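Local coordinates for protein flavodoxin (Lactobacillus reuteri, PDB 5VEG) that probably acts as a low-potential electron donor to redox enzymes through its bound flavin mononucleotide, in association with a bacterial microcompartment for 1,2-propanediol utilization, at residues A33-A38 / V60-S65; S146-V151 / E170-T175; K112-A117 / A142-G147; T131-D136 / K150-L155. All blocks are in the same frame, centred on the assembly; numbering follows the deposited sequence.

Contact 1: residues A33-A38 / V60-S65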
loop_
_atom_site.group_PDB
_atom_site.type_symbol
_atom_site.label_atom_id
_atom_site.label_comp_id
_atom_site.label_asym_id
_atom_site.label_seq_id
_atom_site.Cartn_x
_atom_site.Cartn_y
_atom_site.Cartn_z
ATOM N N ALA A 33 6.388 -10.596 -0.912
ATOM C CA ALA A 33 5.679 -9.329 -0.899
ATOM C C ALA A 33 6.630 -8.239 -0.440
ATOM O O ALA A 33 7.529 -8.474 0.370
ATOM C CB ALA A 33 4.449 -9.358 0.017
ATOM N N HIS A 34 6.431 -7.046 -0.978
ATOM C CA HIS A 34 7.124 -5.855 -0.515
ATOM C C HIS A 34 6.073 -4.823 -0.124
ATOM O O HIS A 34 5.226 -4.459 -0.945
ATOM C CB HIS A 34 8.067 -5.321 -1.596
ATOM C CG HIS A 34 9.161 -4.450 -1.061
ATOM N ND1 HIS A 34 10.448 -4.469 -1.562
ATOM C CD2 HIS A 34 9.154 -3.524 -0.075
ATOM C CE1 HIS A 34 11.185 -3.589 -0.907
ATOM N NE2 HIS A 34 10.424 -3.004 0.004
ATOM N N VAL A 35 6.108 -4.382 1.136
ATOM C CA VAL A 35 5.218 -3.337 1.648
ATOM C C VAL A 35 6.046 -2.085 1.874
ATOM O O VAL A 35 6.983 -2.090 2.682
ATOM C CB VAL A 35 4.511 -3.761 2.947
ATOM C CG1 VAL A 35 3.674 -2.619 3.494
ATOM C CG2 VAL A 35 3.643 -4.988 2.711
ATOM N N VAL A 36 5.720 -1.011 1.169
ATOM C CA VAL A 36 6.353 0.269 1.447
ATOM C C VAL A 36 5.338 1.174 2.131
ATOM O O VAL A 36 4.131 1.105 1.872
ATOM C CB VAL A 36 6.940 0.948 0.192
ATOM C CG1 VAL A 36 8.039 0.057 -0.435
ATOM C CG2 VAL A 36 5.854 1.260 -0.812
ATOM N N TYR A 37 5.835 2.032 3.017
ATOM C CA TYR A 37 4.964 2.975 3.705
ATOM C C TYR A 37 5.561 4.368 3.636
ATOM O O TYR A 37 6.781 4.543 3.514
ATOM C CB TYR A 37 4.717 2.583 5.182
ATOM C CG TYR A 37 5.978 2.527 6.030
ATOM C CD1 TYR A 37 6.454 3.660 6.693
ATOM C CD2 TYR A 37 6.691 1.337 6.163
ATOM C CE1 TYR A 37 7.614 3.605 7.452
ATOM C CE2 TYR A 37 7.840 1.275 6.921
ATOM C CZ TYR A 37 8.298 2.405 7.556
ATOM O OH TYR A 37 9.440 2.325 8.309
ATOM N N ALA A 38 4.681 5.361 3.701
ATOM C CA ALA A 38 5.079 6.740 3.943
ATOM C C ALA A 38 4.388 7.200 5.213
ATOM O O ALA A 38 3.205 6.910 5.416
ATOM C CB ALA A 38 4.718 7.652 2.774
ATOM N N VAL A 60 3.749 -15.764 3.546
ATOM C CA VAL A 60 4.380 -14.912 2.549
ATOM C C VAL A 60 5.668 -14.378 3.159
ATOM O O VAL A 60 5.697 -14.017 4.341
ATOM C CB VAL A 60 3.429 -13.770 2.123
ATOM C CG1 VAL A 60 4.116 -12.803 1.170
ATOM C CG2 VAL A 60 2.184 -14.342 1.485
ATOM N N LYS A 61 6.743 -14.351 2.375
ATOM C CA LYS A 61 7.967 -13.702 2.831
ATOM C C LYS A 61 7.886 -12.232 2.450
ATOM O O LYS A 61 7.766 -11.905 1.263
ATOM C CB LYS A 61 9.219 -14.365 2.257
ATOM C CG LYS A 61 9.252 -15.872 2.461
ATOM C CD LYS A 61 9.615 -16.621 1.184
ATOM C CE LYS A 61 9.011 -18.014 1.213
ATOM N NZ LYS A 61 7.625 -17.946 0.668
ATOM N N VAL A 62 7.937 -11.357 3.459
ATOM C CA VAL A 62 7.595 -9.947 3.323
ATOM C C VAL A 62 8.840 -9.099 3.527
ATOM O O VAL A 62 9.553 -9.259 4.523
ATOM C CB VAL A 62 6.506 -9.527 4.328
ATOM C CG1 VAL A 62 6.259 -8.010 4.240
ATOM C CG2 VAL A 62 5.216 -10.291 4.095
ATOM N N THR A 63 9.077 -8.180 2.600
ATOM C CA THR A 63 10.001 -7.075 2.802
ATOM C C THR A 63 9.189 -5.818 3.100
ATOM O O THR A 63 8.177 -5.557 2.439
ATOM C CB THR A 63 10.870 -6.863 1.561
ATOM O OG1 THR A 63 11.435 -8.117 1.158
ATOM C CG2 THR A 63 11.984 -5.866 1.843
ATOM N N GLU A 64 9.618 -5.059 4.101
ATOM C CA GLU A 64 8.950 -3.825 4.485
ATOM C C GLU A 64 9.977 -2.706 4.489
ATOM O O GLU A 64 11.058 -2.863 5.062
ATOM C CB GLU A 64 8.290 -3.950 5.865
ATOM C CG GLU A 64 7.474 -2.719 6.271
ATOM C CD GLU A 64 6.777 -2.854 7.629
ATOM O OE1 GLU A 64 6.991 -3.855 8.343
ATOM O OE2 GLU A 64 6.005 -1.943 7.984
ATOM N N SER A 65 9.650 -1.580 3.858
ATOM C CA SER A 65 10.580 -0.456 3.854
ATOM C C SER A 65 9.812 0.855 3.779
ATOM O O SER A 65 8.632 0.887 3.429
ATOM C CB SER A 65 11.577 -0.563 2.689
ATOM O OG SER A 65 10.895 -0.705 1.458
HETATM O O HOH W 1 10.116 -9.961 0.101
#
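The parallel pairing of Ala33-Val36 with Val62-Ser65 closes the first beta-alpha-beta unit of the flavodoxin fold, strands 31-38 and 60-66 being joined by helix 43-56. Backbone bonds alternate across the pair: Thr63 N gives to Ala33 O at 2.7 Å, Val35 N gives to Thr63 O, and the series ends with Tyr37 N on Ser65 O.

One face of the pair carries a small polar group. With CG anti to the backbone N (chi1 -158°), the His34 ring leans over the partner strand, where its NE2 meets Ser65 OG at 2.8 Å in a nearly straight hydrogen bond. Ser65 OG also bonds to Thr70 OG1, linking the imidazole to the following loop. Thr63 CG2 lies over one face of the His34 ring, 3.8 Å from its centroid, a CH-pi contact that limits its tilt.

The other face is apolar where Ala33 CB abuts Val60 CG1 at 3.6 Å. Tyr37 and Glu64 cross almost perpendicularly, ring and carboxylate 80° apart, with Glu64 OE2 3.8 Å from Tyr37 CD2, oblique to the ring.

Helix 43-56 covers this second face through Ala48 and Cys52, Phe75 meets the His34 ring on the first, and strand 80-85 flanks 31-38 along its remaining edge.

Contact 2: residues S146-V151 / E170-T175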
loop_
_atom_site.group_PDB
_atom_site.type_symbol
_atom_site.label_atom_id
_atom_site.label_comp_id
_atom_site.label_asym_id
_atom_site.label_seq_id
_atom_site.Cartn_x
_atom_site.Cartn_y
_atom_site.Cartn_z
ATOM N N SER A 146 -5.081 -5.754 -9.371
ATOM C CA SER A 146 -5.536 -5.505 -8.010
ATOM C C SER A 146 -5.869 -6.827 -7.335
ATOM O O SER A 146 -6.633 -7.637 -7.867
ATOM C CB SER A 146 -6.753 -4.576 -8.016
ATOM O OG SER A 146 -7.294 -4.453 -6.708
ATOM N N GLY A 147 -5.272 -7.052 -6.173
ATOM C CA GLY A 147 -5.544 -8.251 -5.411
ATOM C C GLY A 147 -6.572 -8.049 -4.311
ATOM O O GLY A 147 -7.001 -9.024 -3.689
ATOM N N ALA A 148 -6.992 -6.808 -4.070
ATOM C CA ALA A 148 -7.939 -6.533 -2.987
ATOM C C ALA A 148 -8.440 -5.095 -3.081
ATOM O O ALA A 148 -7.738 -4.212 -3.575
ATOM C CB ALA A 148 -7.310 -6.774 -1.609
ATOM N N GLU A 149 -9.668 -4.882 -2.614
ATOM C CA GLU A 149 -10.221 -3.534 -2.551
ATOM C C GLU A 149 -9.349 -2.652 -1.670
ATOM O O GLU A 149 -8.946 -3.067 -0.579
ATOM C CB GLU A 149 -11.647 -3.586 -2.001
ATOM C CG GLU A 149 -12.274 -2.243 -1.692
ATOM C CD GLU A 149 -13.652 -2.388 -1.090
ATOM O OE1 GLU A 149 -13.949 -1.679 -0.092
ATOM O OE2 GLU A 149 -14.430 -3.227 -1.619
ATOM N N LYS A 150 -9.072 -1.431 -2.140
ATOM C CA LYS A 150 -8.240 -0.503 -1.388
ATOM C C LYS A 150 -8.847 -0.238 -0.012
ATOM O O LYS A 150 -10.071 -0.256 0.165
ATOM C CB LYS A 150 -8.058 0.810 -2.168
ATOM C CG LYS A 150 -9.316 1.637 -2.327
ATOM C CD LYS A 150 -9.092 2.838 -3.237
ATOM C CE LYS A 150 -9.491 2.548 -4.675
ATOM N NZ LYS A 150 -9.699 3.833 -5.387
ATOM N N VAL A 151 -7.983 -0.011 0.981
ATOM C CA VAL A 151 -8.435 0.140 2.364
ATOM C C VAL A 151 -8.113 1.554 2.844
ATOM O O VAL A 151 -6.948 1.970 2.861
ATOM C CB VAL A 151 -7.826 -0.919 3.294
ATOM C CG1 VAL A 151 -8.258 -0.670 4.724
ATOM C CG2 VAL A 151 -8.272 -2.312 2.862
ATOM N N GLU A 170 -5.515 -11.384 2.788
ATOM C CA GLU A 170 -6.032 -12.635 2.244
ATOM C C GLU A 170 -6.340 -12.501 0.759
ATOM O O GLU A 170 -6.059 -13.415 -0.027
ATOM C CB GLU A 170 -7.290 -13.062 3.008
ATOM C CG GLU A 170 -7.073 -13.377 4.484
ATOM C CD GLU A 170 -8.386 -13.555 5.233
ATOM O OE1 GLU A 170 -8.440 -13.247 6.446
ATOM O OE2 GLU A 170 -9.367 -13.994 4.594
ATOM N N GLY A 171 -6.921 -11.366 0.360
ATOM C CA GLY A 171 -7.215 -11.139 -1.045
ATOM C C GLY A 171 -5.968 -11.127 -1.912
ATOM O O GLY A 171 -5.955 -11.702 -3.005
ATOM N N LEU A 172 -4.909 -10.464 -1.443
ATOM C CA LEU A 172 -3.671 -10.401 -2.213
ATOM C C LEU A 172 -3.096 -11.797 -2.420
ATOM O O LEU A 172 -2.713 -12.164 -3.535
ATOM C CB LEU A 172 -2.648 -9.507 -1.507
ATOM C CG LEU A 172 -3.029 -8.060 -1.149
ATOM C CD1 LEU A 172 -1.967 -7.444 -0.247
ATOM C CD2 LEU A 172 -3.234 -7.226 -2.406
ATOM N N VAL A 173 -3.045 -12.590 -1.346
ATOM C CA VAL A 173 -2.470 -13.933 -1.423
ATOM C C VAL A 173 -3.275 -14.800 -2.380
ATOM O O VAL A 173 -2.723 -15.423 -3.294
ATOM C CB VAL A 173 -2.392 -14.564 -0.021
ATOM C CG1 VAL A 173 -1.855 -15.999 -0.106
ATOM C CG2 VAL A 173 -1.507 -13.738 0.875
ATOM N N LYS A 174 -4.596 -14.849 -2.201
ATOM C CA LYS A 174 -5.396 -15.672 -3.101
ATOM C C LYS A 174 -5.245 -15.215 -4.549
ATOM O O LYS A 174 -5.078 -16.044 -5.457
ATOM C CB LYS A 174 -6.861 -15.673 -2.665
ATOM C CG LYS A 174 -7.154 -16.575 -1.443
ATOM C CD LYS A 174 -6.047 -17.627 -1.176
ATOM C CE LYS A 174 -6.226 -18.933 -1.964
ATOM N NZ LYS A 174 -4.932 -19.676 -2.096
ATOM N N THR A 175 -5.237 -13.896 -4.779
ATOM C CA THR A 175 -5.055 -13.383 -6.134
ATOM C C THR A 175 -3.693 -13.775 -6.693
ATOM O O THR A 175 -3.586 -14.188 -7.853
ATOM C CB THR A 175 -5.228 -11.857 -6.141
ATOM O OG1 THR A 175 -6.534 -11.525 -5.666
ATOM C CG2 THR A 175 -5.077 -11.283 -7.534
#
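Gly147 and Ala148, in the irregular part of strand 145-154, rest against Gly171, Leu172 and Thr175 of the C-terminal helix 159-176, and they illustrate how glycine lets a backbone approach a helix closely.

The backbone approach comes first. The CA atoms of Gly147 and Leu172 are 4.3 Å apart, and Gly147 O lies 2.9 Å from Gly171 C. Both glycines matter to this fit: a CB on Gly171 would collide with Gly147 O, and one on Gly147 would press hard on Leu172 CD2.

The apolar contacts are few. Leu172 CD2 lies along the Gly147 backbone, 3.9 Å from Gly147 CA, and brushes Ala148 CB at 4.2 Å. Thr175 adds its methyl, with CG2 3.7 Å from Gly147 CA. Its OG1 sits beside the backbone N (chi1 -59°), turned back along the helix, which leaves the methyl CG2 anti to that N.

The polar part centres on that hydroxyl. Thr175 OG1 gives a hydrogen bond to Gly171 O at 2.7 Å, tilted 34° from the carbonyl plane, while Thr175 N reaches the same oxygen from the opposite face. Gly147 O is also near OG1, at 3.2 Å. With an alanine in place of Thr175, Gly171 O would probably lose its second donor and a gap would open beside Gly147 CA.

The chemistry is therefore lopsided: the threonine hydroxyl gives its hydrogen bond to Gly171 O of its own helix, with Gly147 O close by, and the join between strand and helix relies mainly on close van der Waals fit at two side-chain-free positions.

Contact 3: residues K112-A117 / A142-G147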
loop_
_atom_site.group_PDB
_atom_site.type_symbol
_atom_site.label_atom_id
_atom_site.label_comp_id
_atom_site.label_asym_id
_atom_site.label_seq_id
_atom_site.Cartn_x
_atom_site.Cartn_y
_atom_site.Cartn_z
ATOM N N LYS A 112 2.111 -8.651 -11.612
ATOM C CA LYS A 112 2.230 -8.331 -10.196
ATOM C C LYS A 112 0.841 -8.100 -9.607
ATOM O O LYS A 112 -0.046 -7.583 -10.283
ATOM C CB LYS A 112 3.116 -7.103 -9.982
ATOM C CG LYS A 112 4.510 -7.219 -10.635
ATOM C CD LYS A 112 5.292 -8.419 -10.090
ATOM C CE LYS A 112 6.688 -8.510 -10.724
ATOM N NZ LYS A 112 7.679 -9.193 -9.849
ATOM N N VAL A 113 0.666 -8.510 -8.348
ATOM C CA VAL A 113 -0.566 -8.321 -7.591
ATOM C C VAL A 113 -0.346 -7.177 -6.608
ATOM O O VAL A 113 0.688 -7.119 -5.935
ATOM C CB VAL A 113 -0.959 -9.615 -6.859
ATOM C CG1 VAL A 113 -2.093 -9.362 -5.823
ATOM C CG2 VAL A 113 -1.343 -10.693 -7.868
ATOM N N TYR A 114 -1.289 -6.246 -6.541
ATOM C CA TYR A 114 -1.062 -5.056 -5.742
ATOM C C TYR A 114 -2.258 -4.761 -4.857
ATOM O O TYR A 114 -3.374 -5.237 -5.085
ATOM C CB TYR A 114 -0.740 -3.817 -6.607
ATOM C CG TYR A 114 -1.955 -3.168 -7.222
ATOM C CD1 TYR A 114 -2.667 -2.178 -6.537
ATOM C CD2 TYR A 114 -2.401 -3.544 -8.486
ATOM C CE1 TYR A 114 -3.773 -1.594 -7.091
ATOM C CE2 TYR A 114 -3.511 -2.949 -9.053
ATOM C CZ TYR A 114 -4.195 -1.981 -8.341
ATOM O OH TYR A 114 -5.309 -1.382 -8.882
ATOM N N GLY A 115 -1.991 -3.968 -3.830
ATOM C CA GLY A 115 -3.044 -3.438 -2.977
ATOM C C GLY A 115 -2.556 -2.132 -2.399
ATOM O O GLY A 115 -1.351 -1.925 -2.231
ATOM N N VAL A 116 -3.484 -1.226 -2.129
ATOM C CA VAL A 116 -3.119 0.070 -1.571
ATOM C C VAL A 116 -3.972 0.323 -0.334
ATOM O O VAL A 116 -5.163 -0.016 -0.302
ATOM C CB VAL A 116 -3.268 1.212 -2.607
ATOM C CG1 VAL A 116 -2.858 2.527 -1.982
ATOM C CG2 VAL A 116 -2.375 0.973 -3.831
ATOM N N ALA A 117 -3.348 0.880 0.703
ATOM C CA ALA A 117 -4.057 1.183 1.936
ATOM C C ALA A 117 -3.533 2.505 2.479
ATOM O O ALA A 117 -2.458 2.971 2.095
ATOM C CB ALA A 117 -3.904 0.039 2.961
ATOM N N ALA A 142 0.447 0.922 -14.469
ATOM C CA ALA A 142 1.603 0.049 -14.576
ATOM C C ALA A 142 1.234 -1.347 -15.049
ATOM O O ALA A 142 2.135 -2.132 -15.364
ATOM C CB ALA A 142 2.316 -0.032 -13.229
ATOM N N GLY A 143 -0.055 -1.681 -15.090
ATOM C CA GLY A 143 -0.479 -2.988 -15.536
ATOM C C GLY A 143 -0.588 -4.040 -14.462
ATOM O O GLY A 143 -0.862 -5.200 -14.791
ATOM N N ALA A 144 -0.405 -3.680 -13.189
ATOM C CA ALA A 144 -0.550 -4.659 -12.119
ATOM C C ALA A 144 -2.017 -5.011 -11.919
ATOM O O ALA A 144 -2.924 -4.289 -12.339
ATOM C CB ALA A 144 0.039 -4.139 -10.803
ATOM N N THR A 145 -2.238 -6.148 -11.266
ATOM C CA THR A 145 -3.568 -6.694 -11.022
ATOM C C THR A 145 -3.950 -6.418 -9.575
ATOM O O THR A 145 -3.222 -6.804 -8.659
ATOM C CB THR A 145 -3.579 -8.199 -11.291
ATOM O OG1 THR A 145 -3.289 -8.430 -12.676
ATOM C CG2 THR A 145 -4.920 -8.809 -10.931
ATOM N N SER A 146 -5.081 -5.754 -9.371
ATOM C CA SER A 146 -5.536 -5.505 -8.010
ATOM C C SER A 146 -5.869 -6.827 -7.335
ATOM O O SER A 146 -6.633 -7.637 -7.867
ATOM C CB SER A 146 -6.753 -4.576 -8.016
ATOM O OG SER A 146 -7.294 -4.453 -6.708
ATOM N N GLY A 147 -5.272 -7.052 -6.173
ATOM C CA GLY A 147 -5.544 -8.251 -5.411
ATOM C C GLY A 147 -6.572 -8.049 -4.311
ATOM O O GLY A 147 -7.001 -9.024 -3.689
#
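Val113 and Tyr114 pair in parallel with Thr145 and Ser146 at the start of the last pairing in the sheet, where strand 145-154 forms its edge beside strand 113-120. The right-handed path between them passes through helix 130-141, closed by a Schellman motif with Gly143, of positive phi, as the first non-helical residue.

Three backbone hydrogen bonds fix the register. Thr145 N points almost straight at Lys112 O, 2.8 Å away; Thr145 O receives Tyr114 N; and Gly147 N closes on Tyr114 O at 2.8 Å, already where the edge strand is about to break.

The side chain that gives the contact its character is Tyr114. Its CG sits between the backbone N and the carbonyl carbon (chi1 80°), a rotation that lays the ring across the neighbouring strand. Ser146 CA stands over one face, 3.8 Å from the Tyr114 ring centroid, as a CH-pi contact. Ala144 CB approaches obliquely, 3.4 Å from Tyr114 CD2, and Ser146 CB comes to 3.6 Å from the Tyr114 OH. The ring is thus held from the face and beside its CD2-CE2 flank by the strand it covers. On the other side of the sheet Val113 CG1 packs at 3.6 Å on Gly147 CA, a position where any CB would clash with that methyl.

Around the pair, Phe139 of helix 130-141 stacks on the Tyr114 ring and Asp136 accepts its hydroxyl, while Thr175 and Ala176 of helix 159-176 cover Val113 and strand 80-85 continues the sheet beyond 113-120.

Contact 4: residues T131-D136 / K150-L155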
loop_
_atom_site.group_PDB
_atom_site.type_symbol
_atom_site.label_atom_id
_atom_site.label_comp_id
_atom_site.label_asym_id
_atom_site.label_seq_id
_atom_site.Cartn_x
_atom_site.Cartn_y
_atom_site.Cartn_z
ATOM N N THR A 131 -4.380 9.863 -1.394
ATOM C CA THR A 131 -3.136 9.233 -1.823
ATOM C C THR A 131 -3.351 7.759 -2.151
ATOM O O THR A 131 -2.710 7.220 -3.066
ATOM C CB THR A 131 -2.072 9.422 -0.743
ATOM O OG1 THR A 131 -1.772 10.820 -0.631
ATOM C CG2 THR A 131 -0.785 8.647 -1.063
ATOM N N VAL A 132 -4.256 7.102 -1.423
ATOM C CA VAL A 132 -4.605 5.720 -1.723
ATOM C C VAL A 132 -5.161 5.610 -3.133
ATOM O O VAL A 132 -4.781 4.713 -3.898
ATOM C CB VAL A 132 -5.596 5.189 -0.667
ATOM C CG1 VAL A 132 -6.066 3.791 -1.022
ATOM C CG2 VAL A 132 -4.937 5.217 0.713
ATOM N N ASP A 133 -6.042 6.545 -3.513
ATOM C CA ASP A 133 -6.602 6.545 -4.861
ATOM C C ASP A 133 -5.526 6.782 -5.909
ATOM O O ASP A 133 -5.551 6.162 -6.981
ATOM C CB ASP A 133 -7.683 7.615 -4.993
ATOM C CG ASP A 133 -8.846 7.389 -4.057
ATOM O OD1 ASP A 133 -9.256 6.218 -3.916
ATOM O OD2 ASP A 133 -9.345 8.378 -3.464
ATOM N N HIS A 134 -4.573 7.679 -5.627
ATOM C CA HIS A 134 -3.499 7.928 -6.591
ATOM C C HIS A 134 -2.633 6.689 -6.795
ATOM O O HIS A 134 -2.286 6.346 -7.931
ATOM C CB HIS A 134 -2.640 9.109 -6.140
ATOM C CG HIS A 134 -3.301 10.428 -6.366
ATOM N ND1 HIS A 134 -3.393 11.394 -5.386
ATOM C CD2 HIS A 134 -3.934 10.928 -7.452
ATOM C CE1 HIS A 134 -4.033 12.442 -5.869
ATOM N NE2 HIS A 134 -4.363 12.187 -7.123
ATOM N N PHE A 135 -2.247 6.013 -5.708
ATOM C CA PHE A 135 -1.381 4.849 -5.880
ATOM C C PHE A 135 -2.118 3.694 -6.533
ATOM O O PHE A 135 -1.519 2.939 -7.312
ATOM C CB PHE A 135 -0.767 4.419 -4.551
ATOM C CG PHE A 135 0.529 5.119 -4.248
ATOM C CD1 PHE A 135 1.721 4.688 -4.836
ATOM C CD2 PHE A 135 0.555 6.229 -3.419
ATOM C CE1 PHE A 135 2.910 5.333 -4.577
ATOM C CE2 PHE A 135 1.746 6.890 -3.152
ATOM C CZ PHE A 135 2.928 6.443 -3.732
ATOM N N ASP A 136 -3.410 3.543 -6.234
ATOM C CA ASP A 136 -4.194 2.516 -6.907
ATOM C C ASP A 136 -4.256 2.779 -8.408
ATOM O O ASP A 136 -4.069 1.862 -9.223
ATOM C CB ASP A 136 -5.600 2.439 -6.314
ATOM C CG ASP A 136 -6.298 1.141 -6.670
ATOM O OD1 ASP A 136 -6.676 0.993 -7.840
ATOM O OD2 ASP A 136 -6.439 0.263 -5.792
ATOM N N LYS A 150 -9.072 -1.431 -2.140
ATOM C CA LYS A 150 -8.240 -0.503 -1.388
ATOM C C LYS A 150 -8.847 -0.238 -0.012
ATOM O O LYS A 150 -10.071 -0.256 0.165
ATOM C CB LYS A 150 -8.058 0.810 -2.168
ATOM C CG LYS A 150 -9.316 1.637 -2.327
ATOM C CD LYS A 150 -9.092 2.838 -3.237
ATOM C CE LYS A 150 -9.491 2.548 -4.675
ATOM N NZ LYS A 150 -9.699 3.833 -5.387
ATOM N N VAL A 151 -7.983 -0.011 0.981
ATOM C CA VAL A 151 -8.435 0.140 2.364
ATOM C C VAL A 151 -8.113 1.554 2.844
ATOM O O VAL A 151 -6.948 1.970 2.861
ATOM C CB VAL A 151 -7.826 -0.919 3.294
ATOM C CG1 VAL A 151 -8.258 -0.670 4.724
ATOM C CG2 VAL A 151 -8.272 -2.312 2.862
ATOM N N LYS A 152 -9.145 2.271 3.276
ATOM C CA LYS A 152 -9.045 3.661 3.705
ATOM C C LYS A 152 -9.380 3.727 5.188
ATOM O O LYS A 152 -10.522 3.474 5.587
ATOM C CB LYS A 152 -9.979 4.550 2.891
ATOM C CG LYS A 152 -9.511 4.800 1.464
ATOM C CD LYS A 152 -10.353 5.914 0.853
ATOM C CE LYS A 152 -9.764 6.441 -0.440
ATOM N NZ LYS A 152 -10.434 7.718 -0.839
ATOM N N ILE A 153 -8.393 4.067 5.997
ATOM C CA ILE A 153 -8.523 4.037 7.446
ATOM C C ILE A 153 -8.581 5.466 7.968
ATOM O O ILE A 153 -7.900 6.362 7.448
ATOM C CB ILE A 153 -7.357 3.244 8.063
ATOM C CG1 ILE A 153 -7.567 1.752 7.785
ATOM C CG2 ILE A 153 -7.227 3.514 9.567
ATOM C CD1 ILE A 153 -6.281 0.953 7.720
ATOM N N ASP A 154 -9.407 5.680 8.990
ATOM C CA ASP A 154 -9.493 6.977 9.658
ATOM C C ASP A 154 -8.548 6.974 10.859
ATOM O O ASP A 154 -8.820 6.315 11.870
ATOM C CB ASP A 154 -10.935 7.269 10.071
ATOM C CG ASP A 154 -11.098 8.648 10.706
ATOM O OD1 ASP A 154 -10.722 9.663 10.089
ATOM O OD2 ASP A 154 -11.615 8.721 11.831
ATOM N N LEU A 155 -7.436 7.697 10.738
ATOM C CA LEU A 155 -6.483 7.937 11.831
ATOM C C LEU A 155 -5.890 6.599 12.254
ATOM O O LEU A 155 -5.356 5.865 11.399
ATOM C CB LEU A 155 -7.178 8.728 12.954
ATOM C CG LEU A 155 -7.662 10.142 12.655
ATOM C CD1 LEU A 155 -8.100 10.827 13.952
ATOM C CD2 LEU A 155 -6.596 10.974 11.945
HETATM O O HOH W 2 -8.095 4.915 -7.476
#
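Lys150 lies across Val132, Asp133 and Asp136 of helix 130-141, and its atoms can be read in turn. CB rests 3.8 Å from Val132 CG1. A chi1 of 67° puts CG between the backbone N and the carbonyl carbon, over the same methyl. CD lies 3.5 Å from Asp133 OD1, and a bend at chi3 turns CE and NZ to the carboxylate. CE runs past Asp136 OD2 at 4.0 Å, though Asp136 OD1 is salt-bridged to Lys140. The ammonium NZ closes a salt bridge to Asp133 OD1 at 2.8 Å and hydrogen-bonds a water that donates to Asp133 O.

Lys152, two residues further along the strand and extended beyond CG, reaches the other carboxylate oxygen: its NZ stands 2.9 Å from Asp133 OD2, on the syn side, with Lys150 anti at OD1. Lys152 NZ is shared with Phe128 O. Were Asp133 an alanine, both ammonium groups would probably lose their common counter-charge, and Lys150 in particular would be freer to turn.

One carboxylate bridged by two lysines, with the stem of Lys150 packed on Val132, implies an electrostatic tie between helix and edge strand in which each lysine is likely to favour the charged form of the aspartate.

All four contacts report on a single five-stranded parallel sheet and its covering helices. Contact 1 joins its 60-66 edge to the strand within; contacts 2, 3 and 4 share strand 145-154 at the far edge, so that contacts 1 and 4 lie on opposite sides of the chain's centre, their centres 16 Å apart. Contacts 2 and 3 are closest, about 8 Å between centres, and share Ser146 and Gly147. Contact 4 ties to contact 3 through Tyr114 OH and Asp136 OD1. Even the distant contacts 1 and 2 touch, at Val60 and Val173. Contacts 1 and 4 both come near the flavin: Leu155 of contact 4 lines the pocket, and the side chains of Tyr37 and Lys152 each come to about 7 Å from the cofactor.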